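Local coordinates for protein aldehyde dehydrogenase A (Escherichia coli BL21, PDB 2OPX) that oxidises L-lactaldehyde irreversibly to L-lactate with NAD, acts strongly on glycolaldehyde too, and serves the breakdown of fucose and rhamnose, at residues W152-F157 with G282-C287; N286-V291 with R439-A444; I329-L334 with K361-P366. One frame throughout, in Å; residues are numbered along the deposited sequence.

Overall arrangement
Going from the N terminus, contact 1 first brings W152-F157, where helix 155-168 starts, against G282-C287 in the loop after helix 266-278; the loop it closes holds much of the NAD-binding Rossmann fold. Contact 2 opens where contact 1 ends, sharing Asn286 and Cys287, and closes a longer loop at R439-A444, after strand 434-437. Contact 3 nests inside that second loop, closing a short excursion between the first turn of helix 331-347 and the lead-in to strand 368-371. None of the three cross. Contacts 1 and 2 meet the same deoxycholate, contacts 1 and 3 touch through Gln283 and Ile329, and contacts 2 and 3 stay about 11 Å apart at their nearest atoms.

Contact 1: W152-F157 with G282-C287; sequences WNFPFF and GQVCNC. With DXC ((3alpha,5beta,12alpha)-3,12-dihydroxycholan-24-oic acid), chain B.
Asn153 and Gln283 make the firm part of this contact. The Asn153 amide donates from ND2 to Gln283 O at 3.1 Å, with an N-H...O angle of 148°; the acceptor lies in the amide plane, though the donor is tilted out of the carbonyl plane. At the amide's other end, OD1 accepts a weak bond from Phe154 N, which may help set the orientation of the amide. Trp152 and Gln283 cross at about a right angle: CZ3, at the rim of the indole, comes 3.5 Å from Gln283 CD, with the ring and amide planes 70° apart. The Gln283 chain runs out extended past this edge, and its OE1 accepts from Ile329 N. Where Asn153 turns toward Cys285 the packing gives way to water. A single water accepts from Asn153 ND2 at 2.8 Å and from Cys285 N at 2.9 Å, the pair of donors that corresponds to the oxyanion hole of aldehyde dehydrogenases, next to the probable nucleophile Cys285. On the substrate side, Val284 CG2 sits at the edge of the Phe154 ring, 3.5 Å from CE1. Val284 CG2 is anti to the carbonyl carbon, which aims it at that edge. The same ring also meets the bound deoxycholate, Phe154 CE2 lying 3.5 Å from its C3, while Phe157 CE2 approaches C5 of the steroid more loosely at 3.9 Å.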
loop_
_atom_site.group_PDB
_atom_site.type_symbol
_atom_site.label_atom_id
_atom_site.label_comp_id
_atom_site.label_asym_id
_atom_site.label_seq_id
_atom_site.Cartn_x
_atom_site.Cartn_y
_atom_site.Cartn_z
ATOM N N TRP A 152 11.198 -30.359 -11.782
ATOM C CA TRP A 152 10.981 -31.681 -11.201
ATOM C C TRP A 152 11.313 -31.769 -9.712
ATOM O O TRP A 152 10.847 -32.683 -9.037
ATOM C CB TRP A 152 11.797 -32.736 -11.962
ATOM C CG TRP A 152 13.191 -32.287 -12.278
ATOM C CD1 TRP A 152 13.630 -31.751 -13.451
ATOM C CD2 TRP A 152 14.310 -32.267 -11.384
ATOM N NE1 TRP A 152 14.952 -31.395 -13.345
ATOM C CE2 TRP A 152 15.395 -31.701 -12.087
ATOM C CE3 TRP A 152 14.501 -32.672 -10.057
ATOM C CZ2 TRP A 152 16.660 -31.526 -11.507
ATOM C CZ3 TRP A 152 15.759 -32.500 -9.478
ATOM C CH2 TRP A 152 16.821 -31.930 -10.206
ATOM N N ASN A 153 12.103 -30.828 -9.196
ATOM C CA ASN A 153 12.488 -30.856 -7.784
ATOM C C ASN A 153 11.327 -30.677 -6.802
ATOM O O ASN A 153 11.291 -31.332 -5.756
ATOM C CB ASN A 153 13.591 -29.834 -7.513
ATOM C CG ASN A 153 13.175 -28.423 -7.829
ATOM O OD1 ASN A 153 12.188 -28.191 -8.533
ATOM N ND2 ASN A 153 13.938 -27.462 -7.320
ATOM N N PHE A 154 10.395 -29.784 -7.116
ATOM C CA PHE A 154 9.201 -29.597 -6.286
ATOM C C PHE A 154 8.036 -29.441 -7.259
ATOM O O PHE A 154 7.320 -28.440 -7.246
ATOM C CB PHE A 154 9.325 -28.370 -5.389
ATOM C CG PHE A 154 10.214 -28.588 -4.202
ATOM C CD1 PHE A 154 11.571 -28.260 -4.254
ATOM C CD2 PHE A 154 9.707 -29.161 -3.040
ATOM C CE1 PHE A 154 12.404 -28.504 -3.168
ATOM C CE2 PHE A 154 10.530 -29.409 -1.951
ATOM C CZ PHE A 154 11.884 -29.080 -2.014
ATOM N N PRO A 155 7.822 -30.468 -8.094
ATOM C CA PRO A 155 6.791 -30.559 -9.130
ATOM C C PRO A 155 5.375 -30.298 -8.664
ATOM O O PRO A 155 4.607 -29.630 -9.351
ATOM C CB PRO A 155 6.968 -31.976 -9.657
ATOM C CG PRO A 155 7.283 -32.724 -8.410
ATOM C CD PRO A 155 8.316 -31.820 -7.761
ATOM N N PHE A 156 5.021 -30.824 -7.501
ATOM C CA PHE A 156 3.672 -30.629 -7.020
ATOM C C PHE A 156 3.443 -29.200 -6.546
ATOM O O PHE A 156 2.505 -28.539 -6.990
ATOM C CB PHE A 156 3.355 -31.606 -5.893
ATOM C CG PHE A 156 1.887 -31.804 -5.677
ATOM C CD1 PHE A 156 1.103 -32.390 -6.666
ATOM C CD2 PHE A 156 1.277 -31.375 -4.507
ATOM C CE1 PHE A 156 -0.264 -32.542 -6.493
ATOM C CE2 PHE A 156 -0.099 -31.526 -4.325
ATOM C CZ PHE A 156 -0.866 -32.108 -5.321
ATOM N N PHE A 157 4.298 -28.723 -5.649
ATOM C CA PHE A 157 4.162 -27.368 -5.133
ATOM C C PHE A 157 4.140 -26.332 -6.247
ATOM O O PHE A 157 3.327 -25.407 -6.234
ATOM C CB PHE A 157 5.307 -27.044 -4.179
ATOM C CG PHE A 157 5.434 -25.578 -3.853
ATOM C CD1 PHE A 157 4.316 -24.832 -3.479
ATOM C CD2 PHE A 157 6.673 -24.952 -3.891
ATOM C CE1 PHE A 157 4.431 -23.480 -3.142
ATOM C CE2 PHE A 157 6.801 -23.607 -3.558
ATOM C CZ PHE A 157 5.676 -22.868 -3.180
ATOM N N GLY A 282 20.160 -31.539 -2.337
ATOM C CA GLY A 282 20.788 -30.335 -2.852
ATOM C C GLY A 282 20.192 -29.890 -4.172
ATOM O O GLY A 282 20.734 -29.017 -4.853
ATOM N N GLN A 283 19.061 -30.487 -4.526
ATOM C CA GLN A 283 18.397 -30.174 -5.778
ATOM C C GLN A 283 17.350 -29.082 -5.666
ATOM O O GLN A 283 16.237 -29.227 -6.160
ATOM C CB GLN A 283 17.778 -31.442 -6.351
ATOM C CG GLN A 283 18.815 -32.399 -6.910
ATOM C CD GLN A 283 18.227 -33.732 -7.306
ATOM O OE1 GLN A 283 18.759 -34.421 -8.171
ATOM N NE2 GLN A 283 17.127 -34.111 -6.663
ATOM N N VAL A 284 17.714 -27.985 -5.013
ATOM C CA VAL A 284 16.808 -26.855 -4.862
ATOM C C VAL A 284 17.567 -25.591 -5.241
ATOM O O VAL A 284 18.765 -25.473 -4.976
ATOM C CB VAL A 284 16.294 -26.718 -3.420
ATOM C CG1 VAL A 284 15.139 -25.726 -3.378
ATOM C CG2 VAL A 284 15.860 -28.068 -2.894
ATOM N N CYS A 285 16.868 -24.651 -5.869
ATOM C CA CYS A 285 17.488 -23.411 -6.298
ATOM C C CYS A 285 18.004 -22.560 -5.138
ATOM O O CYS A 285 18.983 -21.833 -5.291
ATOM C CB CYS A 285 16.505 -22.599 -7.152
ATOM S SG CYS A 285 16.009 -23.400 -8.713
ATOM N N ASN A 286 17.362 -22.650 -3.979
ATOM C CA ASN A 286 17.807 -21.849 -2.846
ATOM C C ASN A 286 18.677 -22.610 -1.850
ATOM O O ASN A 286 18.871 -22.169 -0.720
ATOM C CB ASN A 286 16.605 -21.226 -2.137
ATOM C CG ASN A 286 15.584 -22.248 -1.721
ATOM O OD1 ASN A 286 15.776 -22.969 -0.748
ATOM N ND2 ASN A 286 14.488 -22.321 -2.464
ATOM N N CYS A 287 19.206 -23.750 -2.279
ATOM C CA CYS A 287 20.078 -24.551 -1.428
ATOM C C CYS A 287 21.374 -23.806 -1.156
ATOM O O CYS A 287 21.856 -23.060 -2.010
ATOM C CB CYS A 287 20.448 -25.867 -2.111
ATOM S SG CYS A 287 19.221 -27.162 -2.041
HETATM C C1 DXC B . 11.129 -24.655 -1.093
HETATM C C2 DXC B . 11.449 -25.766 -0.067
HETATM C C3 DXC B . 10.206 -26.664 0.181
HETATM C C4 DXC B . 8.941 -25.826 0.635
HETATM C C5 DXC B . 8.692 -24.662 -0.355
HETATM C C6 DXC B . 9.946 -23.790 -0.609
HETATM C C7 DXC B . 10.526 -27.793 1.189
HETATM C C8 DXC B . 10.602 -27.320 2.647
HETATM C C9 DXC B . 9.350 -26.557 3.113
HETATM C C10 DXC B . 9.068 -25.343 2.158
HETATM C C11 DXC B . 9.450 -26.055 4.580
HETATM C C12 DXC B . 8.187 -25.281 5.102
HETATM C C13 DXC B . 7.969 -24.071 4.130
HETATM C C14 DXC B . 7.836 -24.528 2.640
HETATM C C15 DXC B . 9.739 -27.047 5.688
HETATM C C16 DXC B . 9.582 -26.188 6.930
HETATM C C17 DXC B . 8.712 -24.950 6.585
HETATM C C18 DXC B . 7.707 -26.724 0.406
HETATM C C19 DXC B . 7.756 -24.590 7.812
HETATM O O1 DXC B . 9.073 -23.154 4.200
HETATM O O2 DXC B . 12.284 -23.834 -1.302
HETATM C C20 DXC B . 6.924 -26.222 5.015
HETATM C C21 DXC B . 6.875 -23.356 7.553
HETATM C C22 DXC B . 7.192 -22.175 8.508
HETATM C C23 DXC B . 7.169 -22.561 10.006
HETATM O O3 DXC B . 8.257 -22.864 10.585
HETATM O O4 DXC B . 6.062 -22.575 10.615
HETATM C C24 DXC B . 6.905 -25.787 8.310
HETATM O O HOH W 1 14.004 -24.800 -6.376
#

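Contact 2: N286-V291 with R439-A444; sequences NCAERV and RENFEA. With DXC ((3alpha,5beta,12alpha)-3,12-dihydroxycholan-24-oic acid), chain B.
Asn286 carries CG between its backbone N and carbonyl carbon (chi1 55°), and Glu443 folds its chain at chi2 (87°); the two side chains therefore come from opposite directions and bring amide and carboxylate together, their planes 59° apart. They do not bond to each other. Instead both grip the hydroxyl O2 of the deoxycholate: Asn286 ND2 donates to O2 at 2.9 Å, and O2 donates in turn to Glu443 OE1. The steroid's other hydroxyl, O1, donates to the backbone oxygen of Glu443, 3.0 Å from O1. Behind this pocket wall, Asn441 ND2 donates to Asn286 O at 3.0 Å, nearly along the C=O axis, fixing the backbone of one ligand-binding residue from the second shell. Asn441 is the centre of an inverse gamma turn, with Phe442 N bonded to Glu440 O. Arg439 holds Glu440 O side-on, through NE at 2.9 Å and NH2 at 3.0 Å. Arg439 and Glu440 also reach the second subunit, in salt bridges to its Glu134 and Arg131. Glu443 OE2 pairs with Arg161, so its carboxylate is probably kept charged. Asn286, Glu443 and Arg161 are part of the lactate site, as is His449 beside Glu443; the steroid hydroxyl thus takes up two of the residues that bind lactate, Asn286 and Glu443.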
loop_
_atom_site.group_PDB
_atom_site.type_symbol
_atom_site.label_atom_id
_atom_site.label_comp_id
_atom_site.label_asym_id
_atom_site.label_seq_id
_atom_site.Cartn_x
_atom_site.Cartn_y
_atom_site.Cartn_z
ATOM N N ASN A 286 17.362 -22.650 -3.979
ATOM C CA ASN A 286 17.807 -21.849 -2.846
ATOM C C ASN A 286 18.677 -22.610 -1.850
ATOM O O ASN A 286 18.871 -22.169 -0.720
ATOM C CB ASN A 286 16.605 -21.226 -2.137
ATOM C CG ASN A 286 15.584 -22.248 -1.721
ATOM O OD1 ASN A 286 15.776 -22.969 -0.748
ATOM N ND2 ASN A 286 14.488 -22.321 -2.464
ATOM N N CYS A 287 19.206 -23.750 -2.279
ATOM C CA CYS A 287 20.078 -24.551 -1.428
ATOM C C CYS A 287 21.374 -23.806 -1.156
ATOM O O CYS A 287 21.856 -23.060 -2.010
ATOM C CB CYS A 287 20.448 -25.867 -2.111
ATOM S SG CYS A 287 19.221 -27.162 -2.041
ATOM N N ALA A 288 21.940 -24.006 0.031
ATOM C CA ALA A 288 23.225 -23.397 0.347
ATOM C C ALA A 288 24.183 -24.142 -0.592
ATOM O O ALA A 288 24.386 -25.345 -0.452
ATOM C CB ALA A 288 23.591 -23.657 1.805
ATOM N N GLU A 289 24.748 -23.430 -1.560
ATOM C CA GLU A 289 25.643 -24.035 -2.536
ATOM C C GLU A 289 27.105 -23.688 -2.338
ATOM O O GLU A 289 27.974 -24.256 -2.995
ATOM C CB GLU A 289 25.234 -23.605 -3.943
ATOM C CG GLU A 289 24.032 -24.324 -4.524
ATOM C CD GLU A 289 24.430 -25.350 -5.564
ATOM O OE1 GLU A 289 25.446 -25.121 -6.255
ATOM O OE2 GLU A 289 23.720 -26.372 -5.699
ATOM N N ARG A 290 27.382 -22.734 -1.463
ATOM C CA ARG A 290 28.755 -22.335 -1.206
ATOM C C ARG A 290 28.832 -21.666 0.151
ATOM O O ARG A 290 28.032 -20.786 0.466
ATOM C CB ARG A 290 29.256 -21.395 -2.306
ATOM C CG ARG A 290 28.305 -20.278 -2.672
ATOM C CD ARG A 290 28.898 -19.394 -3.760
ATOM N NE ARG A 290 27.929 -18.411 -4.243
ATOM C CZ ARG A 290 28.164 -17.105 -4.335
ATOM N NH1 ARG A 290 29.342 -16.609 -3.979
ATOM N NH2 ARG A 290 27.218 -16.288 -4.776
ATOM N N VAL A 291 29.793 -22.102 0.958
ATOM C CA VAL A 291 29.950 -21.567 2.300
ATOM C C VAL A 291 31.190 -20.708 2.462
ATOM O O VAL A 291 32.278 -21.061 2.014
ATOM C CB VAL A 291 30.025 -22.700 3.341
ATOM C CG1 VAL A 291 29.880 -22.127 4.747
ATOM C CG2 VAL A 291 28.947 -23.723 3.075
ATOM N N ARG A 439 19.093 -18.894 10.332
ATOM C CA ARG A 439 18.082 -19.920 10.084
ATOM C C ARG A 439 18.257 -20.482 8.681
ATOM O O ARG A 439 18.956 -19.890 7.858
ATOM C CB ARG A 439 16.666 -19.367 10.251
ATOM C CG ARG A 439 16.334 -18.192 9.366
ATOM C CD ARG A 439 14.839 -18.165 9.078
ATOM N NE ARG A 439 14.483 -19.149 8.057
ATOM C CZ ARG A 439 13.268 -19.297 7.541
ATOM N NH1 ARG A 439 12.268 -18.529 7.947
ATOM N NH2 ARG A 439 13.061 -20.204 6.596
ATOM N N GLU A 440 17.626 -21.622 8.411
ATOM C CA GLU A 440 17.746 -22.273 7.107
ATOM C C GLU A 440 16.956 -21.578 6.003
ATOM O O GLU A 440 15.984 -20.869 6.261
ATOM C CB GLU A 440 17.341 -23.754 7.198
ATOM C CG GLU A 440 15.851 -24.029 7.357
ATOM C CD GLU A 440 15.316 -23.738 8.749
ATOM O OE1 GLU A 440 14.113 -24.000 8.983
ATOM O OE2 GLU A 440 16.087 -23.258 9.610
ATOM N N ASN A 441 17.387 -21.806 4.766
ATOM C CA ASN A 441 16.778 -21.195 3.589
ATOM C C ASN A 441 15.438 -21.781 3.150
ATOM O O ASN A 441 15.378 -22.494 2.152
ATOM C CB ASN A 441 17.748 -21.274 2.402
ATOM C CG ASN A 441 19.188 -21.006 2.798
ATOM O OD1 ASN A 441 19.457 -20.394 3.835
ATOM N ND2 ASN A 441 20.124 -21.452 1.964
ATOM N N PHE A 442 14.365 -21.482 3.875
ATOM C CA PHE A 442 13.040 -21.979 3.502
ATOM C C PHE A 442 12.080 -20.791 3.370
ATOM O O PHE A 442 11.697 -20.192 4.375
ATOM C CB PHE A 442 12.514 -22.954 4.566
ATOM C CG PHE A 442 13.308 -24.234 4.677
ATOM C CD1 PHE A 442 13.090 -25.104 5.744
ATOM C CD2 PHE A 442 14.265 -24.577 3.718
ATOM C CE1 PHE A 442 13.814 -26.295 5.856
ATOM C CE2 PHE A 442 14.996 -25.767 3.819
ATOM C CZ PHE A 442 14.769 -26.626 4.891
ATOM N N GLU A 443 11.694 -20.447 2.141
ATOM C CA GLU A 443 10.793 -19.316 1.929
ATOM C C GLU A 443 9.424 -19.534 2.552
ATOM O O GLU A 443 8.927 -20.659 2.604
ATOM C CB GLU A 443 10.553 -19.036 0.444
ATOM C CG GLU A 443 11.698 -19.270 -0.482
ATOM C CD GLU A 443 11.749 -20.699 -0.950
ATOM O OE1 GLU A 443 12.195 -21.555 -0.162
ATOM O OE2 GLU A 443 11.330 -20.967 -2.099
ATOM N N ALA A 444 8.820 -18.441 3.007
ATOM C CA ALA A 444 7.482 -18.468 3.586
ATOM C C ALA A 444 6.549 -18.216 2.409
ATOM O O ALA A 444 6.936 -17.557 1.440
ATOM C CB ALA A 444 7.325 -17.361 4.618
HETATM C C1 DXC B . 11.129 -24.655 -1.093
HETATM C C2 DXC B . 11.449 -25.766 -0.067
HETATM C C3 DXC B . 10.206 -26.664 0.181
HETATM C C4 DXC B . 8.941 -25.826 0.635
HETATM C C5 DXC B . 8.692 -24.662 -0.355
HETATM C C6 DXC B . 9.946 -23.790 -0.609
HETATM C C7 DXC B . 10.526 -27.793 1.189
HETATM C C8 DXC B . 10.602 -27.320 2.647
HETATM C C9 DXC B . 9.350 -26.557 3.113
HETATM C C10 DXC B . 9.068 -25.343 2.158
HETATM C C11 DXC B . 9.450 -26.055 4.580
HETATM C C12 DXC B . 8.187 -25.281 5.102
HETATM C C13 DXC B . 7.969 -24.071 4.130
HETATM C C14 DXC B . 7.836 -24.528 2.640
HETATM C C15 DXC B . 9.739 -27.047 5.688
HETATM C C16 DXC B . 9.582 -26.188 6.930
HETATM C C17 DXC B . 8.712 -24.950 6.585
HETATM C C18 DXC B . 7.707 -26.724 0.406
HETATM C C19 DXC B . 7.756 -24.590 7.812
HETATM O O1 DXC B . 9.073 -23.154 4.200
HETATM O O2 DXC B . 12.284 -23.834 -1.302
HETATM C C20 DXC B . 6.924 -26.222 5.015
HETATM C C21 DXC B . 6.875 -23.356 7.553
HETATM C C22 DXC B . 7.192 -22.175 8.508
HETATM C C23 DXC B . 7.169 -22.561 10.006
HETATM O O3 DXC B . 8.257 -22.864 10.585
HETATM O O4 DXC B . 6.062 -22.575 10.615
HETATM C C24 DXC B . 6.905 -25.787 8.310
#

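Contact 3: I329-L334 with K361-P366; sequences INAAAL and KGYYYP. With DXC ((3alpha,5beta,12alpha)-3,12-dihydroxycholan-24-oic acid), chain C.
The ring of Tyr363 lies flat on the Asn330-Ala331 peptide, with Ala331 N 3.3 Å above its centre and Asn330 C out toward the rim. Ala331 CB, on the same side but beyond the rim, comes 3.4 Å from Tyr363 CE2, while Leu334 CD2 stands at the ring edge. Tyr365 meets Leu334 edge-on, its CD2 3.8 Å from Leu334 CD1, and carries Pro366 CD over one face. Tyr364 turns away from the helix and lays a face against a deoxycholate, its CZ 3.7 Å from C5 of that steroid. Leu334 reaches all three tyrosines because its CG is anti to the backbone N (chi1 -173°), spreading CD1 toward the Tyr364 backbone and CD2 toward Tyr363. The peptide facing Tyr363 is the start of helix 331-347: Asn330 is its N-cap, OD1 accepting from Ala333 N at 2.7 Å. With a serine at Tyr363 the ring is gone, and the Asn330-Ala331 peptide would probably lose its cover, leaving a gap beside Ala331 and Leu334. The loop is held from further off, Tyr363 by backbone bonds to Pro29 and Leu328, and Tyr365 OH by Glu338 later in the same helix. No hydrogen bond joins the two segments themselves, so the loop leading to strand 368-371 is fitted to the helix start by ring faces, ring edges and methyl groups, while polar bonding is left to the cap and to the neighbours.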
loop_
_atom_site.group_PDB
_atom_site.type_symbol
_atom_site.label_atom_id
_atom_site.label_comp_id
_atom_site.label_asym_id
_atom_site.label_seq_id
_atom_site.Cartn_x
_atom_site.Cartn_y
_atom_site.Cartn_z
ATOM N N ILE A 329 17.771 -36.679 -9.543
ATOM C CA ILE A 329 16.697 -36.870 -10.509
ATOM C C ILE A 329 16.914 -37.886 -11.631
ATOM O O ILE A 329 15.994 -38.623 -11.981
ATOM C CB ILE A 329 16.285 -35.520 -11.146
ATOM C CG1 ILE A 329 14.995 -35.707 -11.941
ATOM C CG2 ILE A 329 17.393 -35.001 -12.050
ATOM C CD1 ILE A 329 13.866 -36.292 -11.114
ATOM N N ASN A 330 18.112 -37.928 -12.201
ATOM C CA ASN A 330 18.386 -38.867 -13.288
ATOM C C ASN A 330 19.874 -39.052 -13.550
ATOM O O ASN A 330 20.707 -38.365 -12.967
ATOM C CB ASN A 330 17.713 -38.393 -14.574
ATOM C CG ASN A 330 18.118 -36.981 -14.955
ATOM O OD1 ASN A 330 19.299 -36.633 -14.933
ATOM N ND2 ASN A 330 17.138 -36.163 -15.317
ATOM N N ALA A 331 20.197 -39.971 -14.449
ATOM C CA ALA A 331 21.589 -40.256 -14.793
ATOM C C ALA A 331 22.373 -39.008 -15.192
ATOM O O ALA A 331 23.489 -38.793 -14.717
ATOM C CB ALA A 331 21.649 -41.284 -15.912
ATOM N N ALA A 332 21.794 -38.195 -16.071
ATOM C CA ALA A 332 22.462 -36.984 -16.536
ATOM C C ALA A 332 22.815 -36.078 -15.367
ATOM O O ALA A 332 23.910 -35.519 -15.313
ATOM C CB ALA A 332 21.568 -36.237 -17.520
ATOM N N ALA A 333 21.881 -35.939 -14.436
ATOM C CA ALA A 333 22.088 -35.100 -13.268
ATOM C C ALA A 333 23.274 -35.613 -12.469
ATOM O O ALA A 333 24.129 -34.835 -12.052
ATOM C CB ALA A 333 20.835 -35.088 -12.406
ATOM N N LEU A 334 23.324 -36.926 -12.266
ATOM C CA LEU A 334 24.402 -37.557 -11.514
ATOM C C LEU A 334 25.751 -37.289 -12.160
ATOM O O LEU A 334 26.705 -36.877 -11.500
ATOM C CB LEU A 334 24.180 -39.066 -11.441
ATOM C CG LEU A 334 25.157 -39.805 -10.526
ATOM C CD1 LEU A 334 24.933 -39.328 -9.091
ATOM C CD2 LEU A 334 24.956 -41.316 -10.629
ATOM N N LYS A 361 22.368 -49.379 -9.500
ATOM C CA LYS A 361 20.973 -49.045 -9.752
ATOM C C LYS A 361 20.596 -47.761 -9.007
ATOM O O LYS A 361 20.729 -47.673 -7.786
ATOM C CB LYS A 361 20.083 -50.200 -9.289
ATOM C CG LYS A 361 18.611 -50.061 -9.641
ATOM C CD LYS A 361 17.761 -50.987 -8.776
ATOM C CE LYS A 361 17.923 -50.635 -7.297
ATOM N NZ LYS A 361 17.024 -51.427 -6.413
ATOM N N GLY A 362 20.127 -46.766 -9.749
ATOM C CA GLY A 362 19.757 -45.511 -9.127
ATOM C C GLY A 362 20.815 -44.454 -9.362
ATOM O O GLY A 362 21.885 -44.745 -9.901
ATOM N N TYR A 363 20.523 -43.220 -8.962
ATOM C CA TYR A 363 21.469 -42.131 -9.152
ATOM C C TYR A 363 21.738 -41.458 -7.832
ATOM O O TYR A 363 21.209 -40.389 -7.542
ATOM C CB TYR A 363 20.917 -41.133 -10.164
ATOM C CG TYR A 363 20.368 -41.829 -11.376
ATOM C CD1 TYR A 363 18.996 -41.899 -11.598
ATOM C CD2 TYR A 363 21.215 -42.490 -12.260
ATOM C CE1 TYR A 363 18.477 -42.617 -12.668
ATOM C CE2 TYR A 363 20.711 -43.210 -13.331
ATOM C CZ TYR A 363 19.340 -43.272 -13.530
ATOM O OH TYR A 363 18.830 -43.991 -14.589
ATOM N N TYR A 364 22.578 -42.102 -7.035
ATOM C CA TYR A 364 22.920 -41.593 -5.724
ATOM C C TYR A 364 24.257 -40.899 -5.710
ATOM O O TYR A 364 25.191 -41.306 -6.401
ATOM C CB TYR A 364 22.942 -42.738 -4.718
ATOM C CG TYR A 364 21.593 -43.357 -4.496
ATOM C CD1 TYR A 364 20.665 -42.759 -3.641
ATOM C CD2 TYR A 364 21.225 -44.527 -5.161
ATOM C CE1 TYR A 364 19.398 -43.311 -3.450
ATOM C CE2 TYR A 364 19.962 -45.088 -4.977
ATOM C CZ TYR A 364 19.056 -44.474 -4.120
ATOM O OH TYR A 364 17.812 -45.028 -3.923
ATOM N N TYR A 365 24.335 -39.830 -4.930
ATOM C CA TYR A 365 25.576 -39.102 -4.776
ATOM C C TYR A 365 25.690 -38.797 -3.305
ATOM O O TYR A 365 24.769 -38.272 -2.685
ATOM C CB TYR A 365 25.594 -37.817 -5.588
ATOM C CG TYR A 365 27.007 -37.373 -5.860
ATOM C CD1 TYR A 365 27.675 -36.513 -4.992
ATOM C CD2 TYR A 365 27.704 -37.869 -6.958
ATOM C CE1 TYR A 365 29.006 -36.161 -5.216
ATOM C CE2 TYR A 365 29.029 -37.526 -7.189
ATOM C CZ TYR A 365 29.673 -36.673 -6.318
ATOM O OH TYR A 365 30.979 -36.333 -6.563
ATOM N N PRO A 366 26.829 -39.135 -2.715
ATOM C CA PRO A 366 27.019 -38.886 -1.288
ATOM C C PRO A 366 27.242 -37.425 -0.949
ATOM O O PRO A 366 27.697 -36.646 -1.786
ATOM C CB PRO A 366 28.242 -39.733 -0.969
ATOM C CG PRO A 366 29.071 -39.541 -2.221
ATOM C CD PRO A 366 28.046 -39.703 -3.327
HETATM C C1 DXC C . 20.300 -47.240 0.701
HETATM C C2 DXC C . 21.682 -47.928 0.827
HETATM C C3 DXC C . 22.722 -47.267 -0.125
HETATM C C4 DXC C . 22.226 -47.249 -1.634
HETATM C C5 DXC C . 20.810 -46.631 -1.724
HETATM C C6 DXC C . 19.791 -47.297 -0.759
HETATM C C7 DXC C . 24.110 -47.948 0.009
HETATM C C8 DXC C . 24.172 -49.331 -0.669
HETATM C C9 DXC C . 23.740 -49.307 -2.151
HETATM C C10 DXC C . 22.301 -48.693 -2.293
HETATM C C11 DXC C . 23.764 -50.712 -2.824
HETATM C C12 DXC C . 23.340 -50.717 -4.340
HETATM C C13 DXC C . 21.900 -50.111 -4.422
HETATM C C14 DXC C . 21.827 -48.697 -3.776
HETATM C C15 DXC C . 25.032 -51.543 -2.812
HETATM C C16 DXC C . 24.606 -52.735 -3.649
HETATM C C17 DXC C . 23.479 -52.294 -4.635
HETATM C C18 DXC C . 23.096 -46.225 -2.395
HETATM C C19 DXC C . 23.758 -52.888 -6.093
HETATM O O1 DXC C . 20.948 -50.942 -3.738
HETATM O O2 DXC C . 19.353 -47.872 1.578
HETATM C C20 DXC C . 24.309 -49.768 -5.148
HETATM C C21 DXC C . 22.672 -52.539 -7.135
HETATM C C22 DXC C . 22.808 -53.303 -8.497
HETATM C C23 DXC C . 23.319 -54.767 -8.384
HETATM O O3 DXC C . 22.492 -55.691 -8.146
HETATM O O4 DXC C . 24.559 -54.998 -8.532
HETATM C C24 DXC C . 25.145 -52.481 -6.631
#